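Long-range contacts in probable disease resistance protein At5g66900 (Arabidopsis thaliana, PDB 7L7W), which acts in plant immunity as a helper receptor, a calcium-permeable nonselective cation channel of the NB-LRR family, represented here by its N-terminal RPW8-like four-helix-bundle domain: residues 48-53 / 110-115; 16-21 / 57-62. The protein carries 2 engineered substitutions. One frame throughout, in Å; residues are numbered along the deposited sequence.

Interaction 1: 48-53 / 110-115; sequences MEILFP and DMLKFC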
loop_
_atom_site.group_PDB
_atom_site.type_symbol
_atom_site.label_atom_id
_atom_site.label_comp_id
_atom_site.label_asym_id
_atom_site.label_seq_id
_atom_site.Cartn_x
_atom_site.Cartn_y
_atom_site.Cartn_z
ATOM N N MET A 48 -1.423 0.105 25.208
ATOM C CA MET A 48 -0.299 0.612 25.989
ATOM C C MET A 48 -0.746 1.625 27.043
ATOM O O MET A 48 -0.117 1.737 28.098
ATOM C CB MET A 48 0.748 1.237 25.058
ATOM C CG MET A 48 1.557 0.208 24.250
ATOM S SD MET A 48 2.945 0.894 23.282
ATOM C CE MET A 48 2.113 1.959 22.091
ATOM N N GLU A 49 -1.829 2.355 26.796
ATOM C CA GLU A 49 -2.313 3.294 27.792
ATOM C C GLU A 49 -3.052 2.577 28.910
ATOM O O GLU A 49 -3.055 3.065 30.048
ATOM C CB GLU A 49 -3.178 4.363 27.120
ATOM C CG GLU A 49 -2.312 5.416 26.420
ATOM C CD GLU A 49 -3.097 6.507 25.700
ATOM O OE1 GLU A 49 -4.136 6.202 25.054
ATOM O OE2 GLU A 49 -2.645 7.677 25.761
ATOM N N ILE A 50 -3.664 1.426 28.608
ATOM C CA ILE A 50 -4.150 0.542 29.673
ATOM C C ILE A 50 -2.984 0.043 30.524
ATOM O O ILE A 50 -3.045 0.026 31.760
ATOM C CB ILE A 50 -4.918 -0.651 29.081
ATOM C CG1 ILE A 50 -6.212 -0.218 28.410
ATOM C CG2 ILE A 50 -5.159 -1.718 30.153
ATOM C CD1 ILE A 50 -6.792 -1.331 27.536
ATOM N N LEU A 51 -1.923 -0.422 29.865
ATOM C CA LEU A 51 -0.795 -1.001 30.586
ATOM C C LEU A 51 0.014 0.043 31.356
ATOM O O LEU A 51 0.709 -0.315 32.311
ATOM C CB LEU A 51 0.094 -1.759 29.597
ATOM C CG LEU A 51 1.515 -2.159 30.000
ATOM C CD1 LEU A 51 1.490 -3.442 30.838
ATOM C CD2 LEU A 51 2.410 -2.315 28.769
ATOM N N PHE A 52 -0.077 1.319 30.975
ATOM C CA PHE A 52 0.800 2.347 31.536
ATOM C C PHE A 52 0.675 2.545 33.050
ATOM O O PHE A 52 1.715 2.693 33.717
ATOM C CB PHE A 52 0.560 3.665 30.788
ATOM C CG PHE A 52 1.470 4.754 31.217
ATOM C CD1 PHE A 52 2.788 4.763 30.807
ATOM C CD2 PHE A 52 1.025 5.752 32.067
ATOM C CE1 PHE A 52 3.656 5.765 31.218
ATOM C CE2 PHE A 52 1.885 6.762 32.482
ATOM C CZ PHE A 52 3.204 6.768 32.056
ATOM N N PRO A 53 -0.517 2.604 33.647
ATOM C CA PRO A 53 -0.564 2.763 35.108
ATOM C C PRO A 53 0.010 1.561 35.839
ATOM O O PRO A 53 0.596 1.703 36.924
ATOM C CB PRO A 53 -2.063 2.936 35.394
ATOM C CG PRO A 53 -2.665 3.270 34.093
ATOM C CD PRO A 53 -1.869 2.529 33.085
ATOM N N ASP A 110 0.078 -9.688 23.783
ATOM C CA ASP A 110 0.957 -9.982 24.906
ATOM C C ASP A 110 0.782 -8.934 25.997
ATOM O O ASP A 110 0.558 -9.272 27.172
ATOM C CB ASP A 110 2.404 -10.062 24.415
ATOM C CG ASP A 110 2.649 -11.278 23.514
ATOM O OD1 ASP A 110 1.698 -12.066 23.304
ATOM O OD2 ASP A 110 3.781 -11.441 22.998
ATOM N N MET A 111 0.766 -7.652 25.600
ATOM C CA MET A 111 0.636 -6.592 26.589
ATOM C C MET A 111 -0.648 -6.774 27.377
ATOM O O MET A 111 -0.639 -6.740 28.617
ATOM C CB MET A 111 0.678 -5.225 25.912
ATOM C CG MET A 111 2.084 -4.726 25.649
ATOM S SD MET A 111 2.138 -3.216 24.669
ATOM C CE MET A 111 3.890 -2.829 24.749
ATOM N N LEU A 112 -1.741 -7.082 26.675
ATOM C CA LEU A 112 -3.010 -7.241 27.363
ATOM C C LEU A 112 -2.943 -8.375 28.377
ATOM O O LEU A 112 -3.376 -8.209 29.526
ATOM C CB LEU A 112 -4.135 -7.470 26.357
ATOM C CG LEU A 112 -4.544 -6.188 25.629
ATOM C CD1 LEU A 112 -5.786 -6.417 24.797
ATOM C CD2 LEU A 112 -4.747 -5.027 26.593
ATOM N N LYS A 113 -2.360 -9.518 27.995
ATOM C CA LYS A 113 -2.311 -10.611 28.962
ATOM C C LYS A 113 -1.471 -10.223 30.169
ATOM O O LYS A 113 -1.818 -10.562 31.307
ATOM C CB LYS A 113 -1.773 -11.897 28.330
ATOM C CG LYS A 113 -1.924 -13.096 29.275
ATOM C CD LYS A 113 -0.796 -14.118 29.126
ATOM C CE LYS A 113 0.567 -13.518 29.485
ATOM N NZ LYS A 113 1.063 -13.926 30.837
ATOM N N PHE A 114 -0.413 -9.449 29.945
ATOM C CA PHE A 114 0.411 -9.013 31.056
ATOM C C PHE A 114 -0.382 -8.163 32.039
ATOM O O PHE A 114 -0.095 -8.176 33.238
ATOM C CB PHE A 114 1.613 -8.242 30.537
ATOM C CG PHE A 114 2.610 -7.953 31.589
ATOM C CD1 PHE A 114 3.681 -8.810 31.787
ATOM C CD2 PHE A 114 2.465 -6.846 32.417
ATOM C CE1 PHE A 114 4.606 -8.560 32.791
ATOM C CE2 PHE A 114 3.384 -6.589 33.434
ATOM C CZ PHE A 114 4.459 -7.449 33.618
ATOM N N CYS A 115 -1.384 -7.430 31.559
ATOM C CA CYS A 115 -2.188 -6.603 32.451
ATOM C C CYS A 115 -3.039 -7.418 33.421
ATOM O O CYS A 115 -3.765 -6.815 34.216
ATOM C CB CYS A 115 -3.078 -5.679 31.625
ATOM S SG CYS A 115 -2.177 -4.368 30.741
#
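Met-48 opens the contact by laying its CG against the thioether of Met-111, with CG 3.5 Å from Met-111 SD. The two methionine chains slant across one another; that of Met-111 is drawn out straight beyond CG, whereas that of Met-48 bends at its last torsion (chi3 -64°), and its sulfur is also near the Met-111 methyl. Met-48 also packs on helix 20-32, against Leu-24, Val-27 and Ile-28. Two residues further, Ile-50 lines the more exposed margin: its CG2 branch is 4.0 Å from Cys-115 SG, and its CD1 end reaches CD2 of Leu-112 at 4.3 Å. Leu-51 buries more area than any other residue of the pair. With CG anti to the backbone N (chi1 164°), its two methyls divide the work: CD2 meets Met-111 CG at 4.0 Å, the side chains crossing near a right angle, while CD1 comes up obliquely to the Phe-114 ring, 3.9 Å from CD2 of Phe-114. Behind this fork, Cys-115 SG sits 3.6 Å from Leu-51 CB, where the two backbones approach most closely, their CA atoms 6.1 Å apart. Every side-chain contact described here is apolar, so packing carries the interface. Phe-114 and Met-111 also touch helix 70-88, through Leu-75 and Ala-82 respectively. The axes of the short segments pass 9.5 Å apart and their directions differ by 33°, a near-parallel pairing of helices 38-60 and 97-114 through a hydrophobic seam, as expected of the core of a four-helix bundle.

Interaction 2: 16-21 / 57-62; sequences GEAVFS and KIDSMQ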
loop_
_atom_site.group_PDB
_atom_site.type_symbol
_atom_site.label_atom_id
_atom_site.label_comp_id
_atom_site.label_asym_id
_atom_site.label_seq_id
_atom_site.Cartn_x
_atom_site.Cartn_y
_atom_site.Cartn_z
ATOM N N GLY A 16 8.794 5.556 43.619
ATOM C CA GLY A 16 9.762 4.941 42.729
ATOM C C GLY A 16 10.184 5.847 41.591
ATOM O O GLY A 16 9.402 6.651 41.072
ATOM N N GLU A 17 11.447 5.699 41.210
ATOM C CA GLU A 17 11.985 6.337 40.021
ATOM C C GLU A 17 11.578 5.510 38.795
ATOM O O GLU A 17 11.768 4.286 38.770
ATOM C CB GLU A 17 13.504 6.454 40.174
ATOM C CG GLU A 17 14.241 7.249 39.131
ATOM C CD GLU A 17 14.700 6.389 37.976
ATOM O OE1 GLU A 17 15.761 5.736 38.103
ATOM O OE2 GLU A 17 14.004 6.373 36.937
ATOM N N ALA A 18 11.000 6.182 37.790
ATOM C CA ALA A 18 10.262 5.524 36.710
ATOM C C ALA A 18 11.186 5.001 35.615
ATOM O O ALA A 18 11.977 5.758 35.049
ATOM C CB ALA A 18 9.251 6.494 36.097
ATOM N N VAL A 19 11.064 3.715 35.288
ATOM C CA VAL A 19 11.886 3.123 34.236
ATOM C C VAL A 19 11.043 2.291 33.262
ATOM O O VAL A 19 11.072 2.548 32.056
ATOM C CB VAL A 19 13.046 2.306 34.836
ATOM C CG1 VAL A 19 14.081 3.247 35.423
ATOM C CG2 VAL A 19 12.548 1.349 35.905
ATOM N N PHE A 20 10.289 1.293 33.748
ATOM C CA PHE A 20 9.301 0.638 32.883
ATOM C C PHE A 20 8.342 1.660 32.290
ATOM O O PHE A 20 8.098 1.674 31.078
ATOM C CB PHE A 20 8.496 -0.411 33.651
ATOM C CG PHE A 20 9.198 -1.712 33.842
ATOM C CD1 PHE A 20 9.380 -2.571 32.782
ATOM C CD2 PHE A 20 9.643 -2.096 35.098
ATOM C CE1 PHE A 20 10.014 -3.777 32.960
ATOM C CE2 PHE A 20 10.276 -3.305 35.276
ATOM C CZ PHE A 20 10.461 -4.145 34.200
ATOM N N SER A 21 7.790 2.526 33.140
ATOM C CA SER A 21 6.805 3.497 32.689
ATOM C C SER A 21 7.438 4.582 31.825
ATOM O O SER A 21 6.780 5.113 30.920
ATOM C CB SER A 21 6.083 4.091 33.898
ATOM O OG SER A 21 7.004 4.723 34.765
ATOM N N LYS A 57 2.874 1.700 38.812
ATOM C CA LYS A 57 2.889 1.149 40.159
ATOM C C LYS A 57 3.909 0.026 40.314
ATOM O O LYS A 57 4.349 -0.224 41.439
ATOM C CB LYS A 57 1.488 0.697 40.595
ATOM C CG LYS A 57 0.987 -0.610 40.048
ATOM C CD LYS A 57 -0.460 -0.848 40.500
ATOM C CE LYS A 57 -1.472 0.064 39.784
ATOM N NZ LYS A 57 -2.875 -0.111 40.301
ATOM N N ILE A 58 4.326 -0.627 39.222
ATOM C CA ILE A 58 5.483 -1.521 39.302
ATOM C C ILE A 58 6.756 -0.735 39.601
ATOM O O ILE A 58 7.580 -1.157 40.422
ATOM C CB ILE A 58 5.630 -2.346 38.010
ATOM C CG1 ILE A 58 4.626 -3.499 37.980
ATOM C CG2 ILE A 58 7.060 -2.880 37.857
ATOM C CD1 ILE A 58 4.730 -4.314 36.738
ATOM N N ASP A 59 6.946 0.414 38.942
ATOM C CA ASP A 59 8.118 1.235 39.246
ATOM C C ASP A 59 8.073 1.819 40.651
ATOM O O ASP A 59 9.125 2.067 41.245
ATOM C CB ASP A 59 8.275 2.367 38.231
ATOM C CG ASP A 59 8.625 1.871 36.832
ATOM O OD1 ASP A 59 7.890 1.049 36.244
ATOM O OD2 ASP A 59 9.654 2.329 36.292
ATOM N N SER A 60 6.883 2.119 41.170
ATOM C CA SER A 60 6.807 2.631 42.531
ATOM C C SER A 60 7.217 1.567 43.533
ATOM O O SER A 60 7.706 1.898 44.612
ATOM C CB SER A 60 5.398 3.137 42.832
ATOM O OG SER A 60 4.492 2.061 42.904
ATOM N N MET A 61 7.052 0.290 43.185
ATOM C CA MET A 61 7.398 -0.823 44.055
ATOM C C MET A 61 8.801 -1.343 43.819
ATOM O O MET A 61 9.029 -2.551 43.939
ATOM C CB MET A 61 6.401 -1.960 43.875
ATOM C CG MET A 61 4.967 -1.598 44.148
ATOM S SD MET A 61 3.909 -3.009 43.756
ATOM C CE MET A 61 4.755 -4.334 44.617
ATOM N N GLN A 62 9.759 -0.470 43.512
ATOM C CA GLN A 62 11.082 -0.950 43.127
ATOM C C GLN A 62 11.803 -1.662 44.266
ATOM O O GLN A 62 12.704 -2.471 44.005
ATOM C CB GLN A 62 11.926 0.215 42.610
ATOM C CG GLN A 62 13.026 -0.189 41.630
ATOM C CD GLN A 62 13.650 1.011 40.923
ATOM O OE1 GLN A 62 12.990 2.036 40.697
ATOM N NE2 GLN A 62 14.929 0.886 40.568
#
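Asp-59 turns its CG away from its own carbonyl carbon (chi1 -67°), which carries the carboxylate across to the start of helix 20-32; Phe-20 has the same kind of first torsion, and its CB comes to 3.0 Å from Asp-59 OD1. The two oxygens are shared between successive backbone amides at the first turn. Phe-20 N gives a weak hydrogen bond to OD2 of Asp-59, bent to 118° at the hydrogen, although the position of that oxygen is doubtful in the model. Ser-21 N gives a second weak one, 3.4 Å long, to Asp-59 OD1. An acid set against the amides of a helix start would probably be stabilised as the anion by the helix dipole. OD1 also lies in the plane of the Phe-20 ring, at its edge, while ring and carboxylate planes stand almost perpendicular. Beyond this polar centre, Phe-20 CD2 packs 3.9 Å from Ile-58 CG2, the two side chains slanting past each other. At the far end the backbones meet directly: Gly-16 CA makes a CA-H...O contact with Asp-59 O at 3.3 Å, nearly straight at 163°, and its CA is only 3.8 Å from that of Ser-60. The helix end beside it is tied internally by Ser-60 OG, which donates to Lys-57 O at 2.7 Å. The N-terminal loop thus runs over the last turn of helix 38-60. Phe-67 meets the Phe-20 ring edge-to-face, Leu-72 and Leu-75 of helix 70-88 back Ile-58, and Leu-119 of helix 119-127 touches Ile-58 as well.

From the N terminus, residues 16-21 lead into helix 20-32, and the chain then passes along helix 38-60, where 48-53 comes first and 57-62 at the end. Interaction 2 closes a loop at 57-62, bringing the first helix back against the end of the second. Interaction 1 begins within that loop, at 48-53, and closes only at 110-115, beyond helix 70-88, so the two loops cross. Their centres lie about 15 Å apart, and both use helix 38-60. They also touch: Phe-52 CE1 is 3.2 Å from Ser-21 O, and Phe-114 CE2 is 4.2 Å from Ile-58 CD1. Together they join helices 20-32 and 97-114 to helix 38-60.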